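Local coordinates for Lmo2125 protein (PDB 5TU0) that binds maltose and, as a lipid-anchored solute-binding protein, probably hands the sugar to a membrane transporter, at residues Thr154-Asp162 and Met214-Ile224; Phe223-Gly231 and Ser242-Tyr253. The protein carries 2 engineered substitutions. One frame throughout, in Å; residues are numbered along the deposited sequence.

Contact 1: Thr154-Asp162 and Met214-Ile224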
loop_
_atom_site.group_PDB
_atom_site.type_symbol
_atom_site.label_atom_id
_atom_site.label_comp_id
_atom_site.label_asym_id
_atom_site.label_seq_id
_atom_site.Cartn_x
_atom_site.Cartn_y
_atom_site.Cartn_z
ATOM N N THR A 154 6.564 -25.171 -0.027
ATOM C CA THR A 154 6.127 -23.907 0.555
ATOM C C THR A 154 7.298 -23.040 0.999
ATOM O O THR A 154 7.113 -22.153 1.843
ATOM C CB THR A 154 5.182 -24.151 1.771
ATOM O OG1 THR A 154 5.844 -24.972 2.759
ATOM C CG2 THR A 154 3.892 -24.830 1.321
ATOM N N GLY A 155 8.488 -23.287 0.436
ATOM C CA GLY A 155 9.694 -22.518 0.770
ATOM C C GLY A 155 9.435 -21.025 0.679
ATOM O O GLY A 155 9.742 -20.263 1.611
ATOM N N PHE A 156 8.856 -20.628 -0.443
ATOM C CA PHE A 156 8.458 -19.238 -0.696
ATOM C C PHE A 156 6.991 -19.229 -1.110
ATOM O O PHE A 156 6.575 -20.067 -1.923
ATOM C CB PHE A 156 9.310 -18.616 -1.805
ATOM C CG PHE A 156 8.728 -17.348 -2.372
ATOM C CD1 PHE A 156 8.739 -16.185 -1.636
ATOM C CD2 PHE A 156 8.158 -17.325 -3.642
ATOM C CE1 PHE A 156 8.186 -15.011 -2.147
ATOM C CE2 PHE A 156 7.619 -16.150 -4.164
ATOM C CZ PHE A 156 7.632 -15.002 -3.416
ATOM N N LEU A 157 6.214 -18.285 -0.563
ATOM C CA LEU A 157 4.809 -18.141 -0.945
ATOM C C LEU A 157 4.482 -16.687 -1.170
ATOM O O LEU A 157 4.997 -15.826 -0.461
ATOM C CB LEU A 157 3.876 -18.663 0.147
ATOM C CG LEU A 157 3.998 -20.132 0.564
ATOM C CD1 LEU A 157 3.167 -20.392 1.814
ATOM C CD2 LEU A 157 3.597 -21.056 -0.574
ATOM N N ALA A 158 3.625 -16.425 -2.149
ATOM C CA ALA A 158 3.101 -15.060 -2.412
ATOM C C ALA A 158 1.664 -15.187 -2.914
ATOM O O ALA A 158 1.365 -16.054 -3.737
ATOM C CB ALA A 158 3.963 -14.327 -3.417
ATOM N N LYS A 159 0.778 -14.319 -2.422
ATOM C CA LYS A 159 -0.636 -14.366 -2.796
ATOM C C LYS A 159 -0.850 -13.776 -4.197
ATOM O O LYS A 159 -1.567 -12.762 -4.381
ATOM C CB LYS A 159 -1.464 -13.615 -1.749
ATOM C CG LYS A 159 -2.958 -13.880 -1.816
ATOM C CD LYS A 159 -3.748 -12.849 -1.020
ATOM C CE LYS A 159 -5.244 -13.071 -1.169
ATOM N NZ LYS A 159 -6.028 -11.927 -0.625
ATOM N N TRP A 160 -0.270 -14.426 -5.196
ATOM C CA TRP A 160 -0.336 -13.891 -6.537
ATOM C C TRP A 160 -1.699 -13.927 -7.253
ATOM O O TRP A 160 -1.826 -13.327 -8.319
ATOM C CB TRP A 160 0.800 -14.415 -7.428
ATOM C CG TRP A 160 2.167 -13.821 -7.104
ATOM C CD1 TRP A 160 2.437 -12.605 -6.517
ATOM C CD2 TRP A 160 3.434 -14.349 -7.505
ATOM N NE1 TRP A 160 3.789 -12.388 -6.467
ATOM C CE2 TRP A 160 4.425 -13.441 -7.072
ATOM C CE3 TRP A 160 3.827 -15.517 -8.160
ATOM C CZ2 TRP A 160 5.789 -13.675 -7.272
ATOM C CZ3 TRP A 160 5.173 -15.752 -8.348
ATOM C CH2 TRP A 160 6.140 -14.834 -7.910
ATOM N N THR A 161 -2.711 -14.566 -6.664
ATOM C CA THR A 161 -4.065 -14.503 -7.232
ATOM C C THR A 161 -4.660 -13.114 -6.976
ATOM O O THR A 161 -5.616 -12.716 -7.632
ATOM C CB THR A 161 -5.026 -15.549 -6.647
ATOM O OG1 THR A 161 -4.992 -15.496 -5.213
ATOM C CG2 THR A 161 -4.633 -16.940 -7.104
ATOM N N ASP A 162 -4.103 -12.409 -5.990
ATOM C CA ASP A 162 -4.548 -11.075 -5.611
ATOM C C ASP A 162 -3.699 -10.060 -6.397
ATOM O O ASP A 162 -2.479 -9.963 -6.205
ATOM C CB ASP A 162 -4.385 -10.909 -4.091
ATOM C CG ASP A 162 -5.004 -9.623 -3.547
ATOM O OD1 ASP A 162 -4.991 -8.589 -4.236
ATOM O OD2 ASP A 162 -5.456 -9.649 -2.381
ATOM N N MET A 214 -2.897 -22.510 -3.169
ATOM C CA MET A 214 -2.432 -21.160 -3.534
ATOM C C MET A 214 -3.266 -20.504 -4.664
ATOM O O MET A 214 -3.240 -19.263 -4.834
ATOM C CB MET A 214 -0.935 -21.175 -3.900
ATOM C CG MET A 214 -0.021 -21.420 -2.717
ATOM S SD MET A 214 -0.052 -20.084 -1.508
ATOM C CE MET A 214 0.795 -18.823 -2.439
ATOM N N GLN A 215 -4.005 -21.323 -5.410
ATOM C CA GLN A 215 -4.850 -20.842 -6.512
ATOM C C GLN A 215 -6.249 -20.376 -6.096
ATOM O O GLN A 215 -6.934 -19.742 -6.902
ATOM C CB GLN A 215 -4.986 -21.931 -7.572
ATOM C CG GLN A 215 -3.650 -22.306 -8.190
ATOM C CD GLN A 215 -3.741 -23.491 -9.122
ATOM O OE1 GLN A 215 -4.749 -23.693 -9.796
ATOM N NE2 GLN A 215 -2.672 -24.286 -9.172
ATOM N N ASP A 216 -6.676 -20.700 -4.870
ATOM C CA ASP A 216 -8.004 -20.327 -4.355
ATOM C C ASP A 216 -7.876 -18.974 -3.678
ATOM O O ASP A 216 -7.533 -18.883 -2.502
ATOM C CB ASP A 216 -8.519 -21.402 -3.384
ATOM C CG ASP A 216 -9.979 -21.205 -2.977
ATOM O OD1 ASP A 216 -10.718 -20.464 -3.635
ATOM O OD2 ASP A 216 -10.391 -21.840 -1.991
ATOM N N ASN A 217 -8.162 -17.918 -4.426
ATOM C CA ASN A 217 -7.993 -16.567 -3.897
ATOM C C ASN A 217 -8.742 -16.327 -2.590
ATOM O O ASN A 217 -8.234 -15.653 -1.708
ATOM C CB ASN A 217 -8.423 -15.515 -4.903
ATOM C CG ASN A 217 -8.111 -14.110 -4.424
ATOM O OD1 ASN A 217 -9.015 -13.357 -4.058
ATOM N ND2 ASN A 217 -6.838 -13.775 -4.358
ATOM N N LYS A 218 -9.935 -16.896 -2.462
ATOM C CA LYS A 218 -10.760 -16.678 -1.271
ATOM C C LYS A 218 -10.084 -17.109 0.046
ATOM O O LYS A 218 -10.292 -16.482 1.082
ATOM C CB LYS A 218 -12.105 -17.393 -1.430
ATOM C CG LYS A 218 -13.092 -17.140 -0.299
ATOM C CD LYS A 218 -14.440 -17.813 -0.543
ATOM C CE LYS A 218 -15.413 -17.463 0.580
ATOM N NZ LYS A 218 -16.785 -18.002 0.373
ATOM N N SER A 219 -9.268 -18.158 -0.007
ATOM C CA SER A 219 -8.629 -18.711 1.198
ATOM C C SER A 219 -7.092 -18.708 1.184
ATOM O O SER A 219 -6.470 -19.154 2.153
ATOM C CB SER A 219 -9.100 -20.148 1.376
ATOM O OG SER A 219 -8.702 -20.925 0.267
ATOM N N ALA A 220 -6.486 -18.209 0.105
ATOM C CA ALA A 220 -5.017 -18.215 -0.016
ATOM C C ALA A 220 -4.285 -17.425 1.089
ATOM O O ALA A 220 -3.227 -17.859 1.554
ATOM C CB ALA A 220 -4.595 -17.719 -1.391
ATOM N N ASP A 221 -4.819 -16.274 1.508
ATOM C CA ASP A 221 -4.138 -15.525 2.568
ATOM C C ASP A 221 -4.127 -16.339 3.866
ATOM O O ASP A 221 -3.100 -16.390 4.554
ATOM C CB ASP A 221 -4.749 -14.147 2.827
ATOM C CG ASP A 221 -3.875 -13.308 3.757
ATOM O OD1 ASP A 221 -2.785 -12.873 3.316
ATOM O OD2 ASP A 221 -4.258 -13.112 4.925
ATOM N N ASP A 222 -5.248 -16.984 4.202
ATOM C CA ASP A 222 -5.307 -17.814 5.416
ATOM C C ASP A 222 -4.255 -18.921 5.352
ATOM O O ASP A 222 -3.566 -19.195 6.336
ATOM C CB ASP A 222 -6.688 -18.455 5.625
ATOM C CG ASP A 222 -7.739 -17.482 6.184
ATOM O OD1 ASP A 222 -7.436 -16.302 6.475
ATOM O OD2 ASP A 222 -8.895 -17.920 6.342
ATOM N N PHE A 223 -4.141 -19.543 4.185
ATOM C CA PHE A 223 -3.178 -20.609 3.968
ATOM C C PHE A 223 -1.761 -20.091 4.160
ATOM O O PHE A 223 -0.967 -20.670 4.884
ATOM C CB PHE A 223 -3.338 -21.164 2.546
ATOM C CG PHE A 223 -2.341 -22.223 2.192
ATOM C CD1 PHE A 223 -2.576 -23.548 2.521
ATOM C CD2 PHE A 223 -1.171 -21.899 1.510
ATOM C CE1 PHE A 223 -1.650 -24.531 2.189
ATOM C CE2 PHE A 223 -0.240 -22.881 1.180
ATOM C CZ PHE A 223 -0.482 -24.195 1.526
ATOM N N ILE A 224 -1.449 -18.996 3.489
ATOM C CA ILE A 224 -0.124 -18.403 3.559
ATOM C C ILE A 224 0.269 -17.991 4.989
ATOM O O ILE A 224 1.387 -18.271 5.404
ATOM C CB ILE A 224 -0.006 -17.219 2.579
ATOM C CG1 ILE A 224 -0.089 -17.723 1.134
ATOM C CG2 ILE A 224 1.310 -16.466 2.764
ATOM C CD1 ILE A 224 -0.315 -16.609 0.130
HETATM O O HOH W 1 -2.690 -16.686 -4.268
#
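Strand 156-157 and the turn after it lie along the first two turns of helix 217-229, and the CA atoms of Lys159 and Ala220 come within 6.5 Å of each other. Leu157 points at the helix, with its CB beside CG1 of Ile224. Its CD2 branch reaches SD of Met214 at 3.9 Å. The Met214 chain is bent at both chi2 and chi3, which folds its CE methyl back against the backbone of Ala158. Phe223 closes the far end, where its ring is met obliquely by CD1 of Leu157 and CG2 of Thr154.

The strand pairs in parallel with strand 235-238, and Leu157 and Ile224 both also touch Ile236. This is helix-on-sheet packing in one lobe of a periplasmic-binding-protein fold.

Beyond the strand the contact turns polar. ND2 of Asn217 donates to OG1 of Thr161 at 2.7 Å, almost straight at 178° and in the amide plane. OG1 of Thr161 sits between its own backbone N and carbonyl carbon (chi1 51°), which leaves CG2 to rest on the carbonyl oxygens of Met214 and Gln215. The same OG1 also bonds to a water, 2.8 Å away, and that water donates to Met214 O.

Lys159 runs out extended across the helix. Its CB lies 3.7 Å from CD1 of Ile224, and its CE is 3.6 Å from ND2 of Asn217. NZ forms a salt bridge with OD2 of Asp162 at 2.9 Å, and OD2 offers its anti lone pair. OD1 of Asp162 caps the N terminus of helix 163-172 at Tyr164 N, close to the bound glucose.

Contact 2: Phe223-Gly231 and Ser242-Tyr253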
loop_
_atom_site.group_PDB
_atom_site.type_symbol
_atom_site.label_atom_id
_atom_site.label_comp_id
_atom_site.label_asym_id
_atom_site.label_seq_id
_atom_site.Cartn_x
_atom_site.Cartn_y
_atom_site.Cartn_z
ATOM N N PHE A 223 -4.141 -19.543 4.185
ATOM C CA PHE A 223 -3.178 -20.609 3.968
ATOM C C PHE A 223 -1.761 -20.091 4.160
ATOM O O PHE A 223 -0.967 -20.670 4.884
ATOM C CB PHE A 223 -3.338 -21.164 2.546
ATOM C CG PHE A 223 -2.341 -22.223 2.192
ATOM C CD1 PHE A 223 -2.576 -23.548 2.521
ATOM C CD2 PHE A 223 -1.171 -21.899 1.510
ATOM C CE1 PHE A 223 -1.650 -24.531 2.189
ATOM C CE2 PHE A 223 -0.240 -22.881 1.180
ATOM C CZ PHE A 223 -0.482 -24.195 1.526
ATOM N N ILE A 224 -1.449 -18.996 3.489
ATOM C CA ILE A 224 -0.124 -18.403 3.559
ATOM C C ILE A 224 0.269 -17.991 4.989
ATOM O O ILE A 224 1.387 -18.271 5.404
ATOM C CB ILE A 224 -0.006 -17.219 2.579
ATOM C CG1 ILE A 224 -0.089 -17.723 1.134
ATOM C CG2 ILE A 224 1.310 -16.466 2.764
ATOM C CD1 ILE A 224 -0.315 -16.609 0.130
ATOM N N GLN A 225 -0.633 -17.332 5.725
ATOM C CA GLN A 225 -0.331 -16.890 7.094
ATOM C C GLN A 225 -0.146 -18.076 8.027
ATOM O O GLN A 225 0.712 -18.061 8.914
ATOM C CB GLN A 225 -1.432 -15.979 7.652
ATOM C CG GLN A 225 -1.704 -14.742 6.810
ATOM C CD GLN A 225 -0.461 -13.966 6.466
ATOM O OE1 GLN A 225 -0.250 -13.589 5.305
ATOM N NE2 GLN A 225 0.385 -13.746 7.450
ATOM N N ASP A 226 -0.975 -19.096 7.824
ATOM C CA ASP A 226 -0.918 -20.304 8.619
ATOM C C ASP A 226 0.453 -20.983 8.430
ATOM O O ASP A 226 1.070 -21.405 9.413
ATOM C CB ASP A 226 -2.073 -21.245 8.233
ATOM C CG ASP A 226 -2.154 -22.478 9.119
ATOM O OD1 ASP A 226 -2.387 -22.324 10.343
ATOM O OD2 ASP A 226 -2.034 -23.602 8.580
ATOM N N GLN A 227 0.930 -21.076 7.181
ATOM C CA GLN A 227 2.240 -21.713 6.904
ATOM C C GLN A 227 3.412 -20.930 7.510
ATOM O O GLN A 227 4.321 -21.510 8.122
ATOM C CB GLN A 227 2.467 -21.900 5.400
ATOM C CG GLN A 227 1.464 -22.832 4.725
ATOM C CD GLN A 227 1.589 -24.280 5.175
ATOM O OE1 GLN A 227 0.610 -24.890 5.623
ATOM N NE2 GLN A 227 2.782 -24.834 5.062
ATOM N N PHE A 228 3.405 -19.615 7.345
ATOM C CA PHE A 228 4.490 -18.818 7.897
ATOM C C PHE A 228 4.496 -18.828 9.441
ATOM O O PHE A 228 5.544 -19.050 10.062
ATOM C CB PHE A 228 4.429 -17.389 7.369
ATOM C CG PHE A 228 5.644 -16.585 7.700
ATOM C CD1 PHE A 228 6.845 -16.854 7.082
ATOM C CD2 PHE A 228 5.588 -15.551 8.633
ATOM C CE1 PHE A 228 7.977 -16.125 7.386
ATOM C CE2 PHE A 228 6.722 -14.805 8.936
ATOM C CZ PHE A 228 7.915 -15.089 8.307
ATOM N N VAL A 229 3.326 -18.613 10.049
ATOM C CA VAL A 229 3.191 -18.573 11.525
ATOM C C VAL A 229 3.483 -19.928 12.182
ATOM O O VAL A 229 3.837 -19.981 13.368
ATOM C CB VAL A 229 1.812 -18.000 11.968
ATOM C CG1 VAL A 229 1.602 -18.119 13.465
ATOM C CG2 VAL A 229 1.706 -16.536 11.565
ATOM N N LYS A 230 3.368 -21.017 11.422
ATOM C CA LYS A 230 3.672 -22.340 11.966
ATOM C C LYS A 230 5.061 -22.845 11.599
ATOM O O LYS A 230 5.382 -24.008 11.850
ATOM C CB LYS A 230 2.586 -23.348 11.566
ATOM C CG LYS A 230 1.283 -23.073 12.287
ATOM C CD LYS A 230 0.175 -24.016 11.874
ATOM C CE LYS A 230 -1.054 -23.775 12.732
ATOM N NZ LYS A 230 -2.203 -24.595 12.265
ATOM N N GLY A 231 5.897 -21.974 11.035
ATOM C CA GLY A 231 7.268 -22.362 10.686
ATOM C C GLY A 231 7.412 -23.316 9.501
ATOM O O GLY A 231 8.390 -24.054 9.428
ATOM N N SER A 242 1.102 -6.949 8.742
ATOM C CA SER A 242 1.179 -8.312 9.286
ATOM C C SER A 242 2.240 -8.534 10.388
ATOM O O SER A 242 2.182 -9.535 11.105
ATOM C CB SER A 242 1.462 -9.307 8.163
ATOM O OG SER A 242 0.459 -9.256 7.181
ATOM N N ALA A 243 3.218 -7.634 10.493
ATOM C CA ALA A 243 4.315 -7.791 11.468
ATOM C C ALA A 243 3.807 -8.016 12.899
ATOM O O ALA A 243 4.267 -8.936 13.581
ATOM C CB ALA A 243 5.252 -6.596 11.414
ATOM N N ALA A 244 2.846 -7.202 13.327
ATOM C CA ALA A 244 2.246 -7.326 14.658
ATOM C C ALA A 244 1.834 -8.775 14.959
ATOM O O ALA A 244 2.092 -9.269 16.053
ATOM C CB ALA A 244 1.044 -6.393 14.794
ATOM N N ASN A 245 1.208 -9.446 13.988
ATOM C CA ASN A 245 0.797 -10.856 14.142
ATOM C C ASN A 245 1.974 -11.794 14.318
ATOM O O ASN A 245 1.896 -12.758 15.079
ATOM C CB ASN A 245 -0.002 -11.347 12.925
ATOM C CG ASN A 245 -1.319 -10.629 12.755
ATOM O OD1 ASN A 245 -1.903 -10.155 13.717
ATOM N ND2 ASN A 245 -1.804 -10.563 11.523
ATOM N N TYR A 246 3.059 -11.544 13.594
ATOM C CA TYR A 246 4.229 -12.416 13.710
ATOM C C TYR A 246 4.911 -12.190 15.054
ATOM O O TYR A 246 5.491 -13.112 15.602
ATOM C CB TYR A 246 5.202 -12.226 12.539
ATOM C CG TYR A 246 4.536 -12.264 11.172
ATOM C CD1 TYR A 246 3.483 -13.137 10.909
ATOM C CD2 TYR A 246 4.999 -11.466 10.133
ATOM C CE1 TYR A 246 2.879 -13.178 9.671
ATOM C CE2 TYR A 246 4.401 -11.503 8.879
ATOM C CZ TYR A 246 3.342 -12.364 8.656
ATOM O OH TYR A 246 2.738 -12.411 7.427
ATOM N N LYS A 247 4.845 -10.955 15.565
ATOM C CA LYS A 247 5.385 -10.632 16.903
ATOM C C LYS A 247 4.557 -11.339 17.979
ATOM O O LYS A 247 5.116 -11.905 18.918
ATOM C CB LYS A 247 5.413 -9.120 17.156
ATOM C CG LYS A 247 6.449 -8.392 16.317
ATOM C CD LYS A 247 6.558 -6.902 16.627
ATOM C CE LYS A 247 5.340 -6.135 16.163
ATOM N NZ LYS A 247 5.514 -4.663 16.317
ATOM N N GLU A 248 3.230 -11.315 17.825
ATOM C CA GLU A 248 2.313 -12.011 18.750
ATOM C C GLU A 248 2.563 -13.523 18.776
ATOM O O GLU A 248 2.492 -14.148 19.831
ATOM C CB GLU A 248 0.849 -11.768 18.362
ATOM C CG GLU A 248 0.312 -10.366 18.640
ATOM C CD GLU A 248 0.027 -10.094 20.113
ATOM O OE1 GLU A 248 0.456 -10.889 20.987
ATOM O OE2 GLU A 248 -0.637 -9.067 20.399
ATOM N N ALA A 249 2.850 -14.099 17.610
ATOM C CA ALA A 249 3.111 -15.538 17.490
ATOM C C ALA A 249 4.569 -15.923 17.819
ATOM O O ALA A 249 4.951 -17.085 17.681
ATOM C CB ALA A 249 2.732 -16.020 16.099
ATOM N N LYS A 250 5.375 -14.946 18.242
ATOM C CA LYS A 250 6.780 -15.179 18.644
ATOM C C LYS A 250 7.722 -15.801 17.573
ATOM O O LYS A 250 8.723 -16.436 17.905
ATOM C CB LYS A 250 6.841 -15.975 19.963
ATOM C CG LYS A 250 6.388 -15.185 21.175
ATOM C CD LYS A 250 6.482 -16.032 22.436
ATOM C CE LYS A 250 6.462 -15.179 23.695
ATOM N NZ LYS A 250 5.253 -14.319 23.786
ATOM N N ILE A 251 7.406 -15.582 16.303
ATOM C CA ILE A 251 8.234 -16.057 15.201
ATOM C C ILE A 251 9.479 -15.192 15.158
ATOM O O ILE A 251 9.386 -13.966 15.236
ATOM C CB ILE A 251 7.478 -15.937 13.844
ATOM C CG1 ILE A 251 6.299 -16.913 13.788
ATOM C CG2 ILE A 251 8.397 -16.197 12.654
ATOM C CD1 ILE A 251 6.704 -18.379 13.754
ATOM N N ASN A 252 10.646 -15.820 15.055
ATOM C CA ASN A 252 11.904 -15.076 14.959
ATOM C C ASN A 252 12.016 -14.600 13.506
ATOM O O ASN A 252 12.859 -15.084 12.739
ATOM C CB ASN A 252 13.087 -15.971 15.359
ATOM C CG ASN A 252 14.414 -15.236 15.347
ATOM O OD1 ASN A 252 14.464 -14.003 15.323
ATOM N ND2 ASN A 252 15.503 -15.994 15.367
ATOM N N TYR A 253 11.159 -13.647 13.138
ATOM C CA TYR A 253 11.092 -13.182 11.752
ATOM C C TYR A 253 12.084 -12.072 11.450
ATOM O O TYR A 253 12.524 -11.333 12.331
ATOM C CB TYR A 253 9.653 -12.727 11.375
ATOM C CG TYR A 253 9.219 -11.407 11.987
ATOM C CD1 TYR A 253 9.467 -10.204 11.342
ATOM C CD2 TYR A 253 8.589 -11.370 13.218
ATOM C CE1 TYR A 253 9.090 -8.996 11.908
ATOM C CE2 TYR A 253 8.212 -10.176 13.801
ATOM C CZ TYR A 253 8.462 -8.993 13.147
ATOM O OH TYR A 253 8.082 -7.815 13.737
#
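Phe228, in the last turns of helix 217-229, meets Tyr246 of helix 243-248; the axes of the short segments approach to 11.2 Å at 39°. The aromatic part is an edge-to-face pair. The edge of Phe228 is turned to the face of Tyr246, with centroids 4.9 Å apart and planes at 66°. CD2 and CE2 of Phe228 do the touching, and CD2 lies 3.7 Å from CE1 of Tyr246. CG of Phe228 is anti to its backbone N (chi1 -170°), which swings the ring toward the second helix. The carbonyl oxygen of Ser242 lies over the centre of the other Tyr246 face, so the phenol is held between a carbonyl and a ring edge. Tyr119 of strand 105-121 adds a further edge-to-face partner for Tyr246.

The aliphatic contacts lie around this pair. The two branches of Val229 divide the work: CG2 comes to the rim of the Tyr246 ring, near its plane, and CG1 meets CB of Ala249 at 3.6 Å. Ile251 lays CD1 against the carbonyl oxygen of Val229 at 3.3 Å, while its CG2 approaches the Phe228 ring obliquely. CB of Tyr253 stands at the edge of that same ring, 4.2 Å from CZ.

The bent side chain of Gln225 brings its amide to the hydroxyl end of Tyr246, nearly coplanar with the ring.

Each helix ends within its segment in a Schellman motif, at Gly231 and at Lys250.

The join between these neighbouring helices therefore rests mainly on apolar and aromatic contact, and the Tyr246 ring, with the Phe228 edge on one face and Ser242 O on the other, probably has little room to tilt.

In the fold
Following the chain from the N terminus, contact 1 opens at strand 156-157. It closes a long loop of 51 residues, mostly helical, that includes helices 163-172 and 193-208, when the chain returns at helix 217-229. Contact 2 opens further along that helix. It closes a much shorter loop, 10 residues containing strand 235-238, at helix 243-248. The two follow in series and neither nest nor cross, though their ranges overlap at Phe223 and Ile224, which touch only 154-162 of the two partner segments. The centres of contacts 1 and 2 are about 15 Å apart. Helix 217-229 is thus joined at its start to 154-162 and at its end to 242-253, while Ile236 of the intervening strand touches side chains from both contacts.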